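Local coordinates for protein enoyl-CoA hydratase subunit II (Geobacillus kaustophilus, PDB 2EJ5) that probably hydrates the double bond of enoyl-CoA thioesters as a member of the enoyl-CoA hydratase/isomerase family, perhaps in phenylacetic acid breakdown, at residues Trp185-Glu188 / Val189-Phe192. Residues are numbered along the deposited sequence; the frame is centred on the assembly and turned at random.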
# COMPACT_ATOMS: atom_id res chain seq x y z
N TRP A 185 -26.52 -16.43 0.26
CA TRP A 185 -25.17 -16.87 0.54
C TRP A 185 -24.73 -18.05 -0.31
O TRP A 185 -23.76 -17.93 -1.08
CB TRP A 185 -25.05 -17.21 2.03
CG TRP A 185 -23.68 -17.72 2.40
CD1 TRP A 185 -23.34 -18.99 2.84
CD2 TRP A 185 -22.45 -16.97 2.34
NE1 TRP A 185 -21.97 -19.06 3.06
CE2 TRP A 185 -21.41 -17.84 2.76
CE3 TRP A 185 -22.14 -15.65 2.00
CZ2 TRP A 185 -20.09 -17.42 2.84
CZ3 TRP A 185 -20.81 -15.24 2.06
CH2 TRP A 185 -19.81 -16.12 2.49
N GLU A 186 -25.43 -19.19 -0.20
CA GLU A 186 -24.93 -20.40 -0.87
C GLU A 186 -24.84 -20.19 -2.40
O GLU A 186 -23.88 -20.62 -3.04
CB GLU A 186 -25.76 -21.66 -0.54
CG GLU A 186 -26.04 -21.92 0.95
CD GLU A 186 -24.85 -22.52 1.72
OE1 GLU A 186 -23.84 -22.92 1.09
OE2 GLU A 186 -24.93 -22.60 2.98
N GLU A 187 -25.83 -19.52 -2.99
CA GLU A 187 -25.87 -19.37 -4.44
C GLU A 187 -24.83 -18.37 -4.93
O GLU A 187 -24.19 -18.61 -5.95
CB GLU A 187 -27.26 -18.96 -4.96
CG GLU A 187 -27.31 -18.77 -6.47
CD GLU A 187 -27.23 -20.06 -7.28
OE1 GLU A 187 -27.30 -21.17 -6.70
OE2 GLU A 187 -27.09 -19.96 -8.51
N GLU A 188 -24.66 -17.26 -4.23
CA GLU A 188 -23.69 -16.25 -4.70
C GLU A 188 -22.25 -16.72 -4.59
O GLU A 188 -21.43 -16.40 -5.47
CB GLU A 188 -23.84 -14.94 -3.95
CG GLU A 188 -25.15 -14.31 -4.18
CD GLU A 188 -25.08 -13.21 -5.19
OE1 GLU A 188 -24.41 -13.38 -6.26
OE2 GLU A 188 -25.72 -12.17 -4.90
N VAL A 189 -21.94 -17.44 -3.50
CA VAL A 189 -20.65 -18.09 -3.37
C VAL A 189 -20.40 -19.08 -4.51
O VAL A 189 -19.38 -19.01 -5.19
CB VAL A 189 -20.48 -18.79 -1.98
CG1 VAL A 189 -19.23 -19.61 -1.94
CG2 VAL A 189 -20.49 -17.75 -0.86
N LYS A 190 -21.34 -20.01 -4.73
CA LYS A 190 -21.15 -20.93 -5.85
C LYS A 190 -21.00 -20.24 -7.19
O LYS A 190 -20.16 -20.63 -7.97
CB LYS A 190 -22.16 -22.12 -5.88
CG LYS A 190 -23.54 -21.87 -6.37
CD LYS A 190 -24.32 -23.21 -6.67
CE LYS A 190 -24.08 -23.77 -8.07
NZ LYS A 190 -25.07 -24.86 -8.40
N GLN A 191 -21.78 -19.20 -7.47
CA GLN A 191 -21.67 -18.55 -8.78
C GLN A 191 -20.30 -17.84 -8.96
O GLN A 191 -19.73 -17.83 -10.04
CB GLN A 191 -22.80 -17.53 -8.98
CG GLN A 191 -24.23 -18.15 -9.04
CD GLN A 191 -25.25 -17.16 -9.58
OE1 GLN A 191 -26.47 -17.42 -9.57
NE2 GLN A 191 -24.77 -16.01 -10.06
N PHE A 192 -19.80 -17.23 -7.87
CA PHE A 192 -18.49 -16.53 -7.91
C PHE A 192 -17.38 -17.55 -8.18
O PHE A 192 -16.55 -17.36 -9.05
CB PHE A 192 -18.26 -15.75 -6.59
CG PHE A 192 -17.06 -14.83 -6.61
CD1 PHE A 192 -17.17 -13.55 -7.15
CD2 PHE A 192 -15.84 -15.23 -6.08
CE1 PHE A 192 -16.06 -12.69 -7.17
CE2 PHE A 192 -14.71 -14.39 -6.11
CZ PHE A 192 -14.83 -13.12 -6.65
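Trp185 O accepts a hydrogen bond from Val189 N at 3.1 Å, the first of four i to i+4 bonds that join 185-188 to 189-192 as successive turns of one alpha helix. Glu186 O takes Lys190 N, Glu187 O takes Gln191 N at 2.9 Å, and Glu188 O takes Phe192 N. The bond from Val189 N to Trp185 O is nearly straight, with 170° at the hydrogen.

The main side-chain contact repeats the Trp185-Val189 pairing. Val189 CG2 sits over one face of the indole, 3.5 Å from the centroid of the six-membered ring of Trp185 and almost on its normal, a CH-pi contact. The Trp185 chi1 of 178° puts CG beside the carbonyl carbon, and the six-membered ring then meets the Val189 methyl one turn on. Val189 CG2 also lies 3.3 Å from Trp185 O. Replacing Trp185 by an alanine would probably leave Val189 CG2 without its aromatic face and open a gap against the sheet.

On the exposed side, Glu187 has CG beside its carbonyl carbon and bends at chi2 (72°), which carries the carboxylate toward the Lys190 side chain. Glu187 OE1 rests 3.6 Å from Lys190 CD, against the aliphatic part of the lysine. The Glu187 and Lys190 charges stay apart, OE1 to NZ being 4.6 Å, so any attraction is probably modest.

This part of helix 185-197 is two-sided, with Trp185, Val189 and Phe192 buried and Glu186, Glu187, Lys190 and Gln191 exposed. Trp185 meets Ser122, Ala100 and Ile180, and Val189 meets Leu120, Ala100 and Trp15. Phe192 stacks edge-to-face with Phe118 and also touches Leu161 of a second subunit. The helix follows strand 178-180, outermost in the sheet of this chain, and packs across strands 97-101 and 118-122 of the crotonase-like fold.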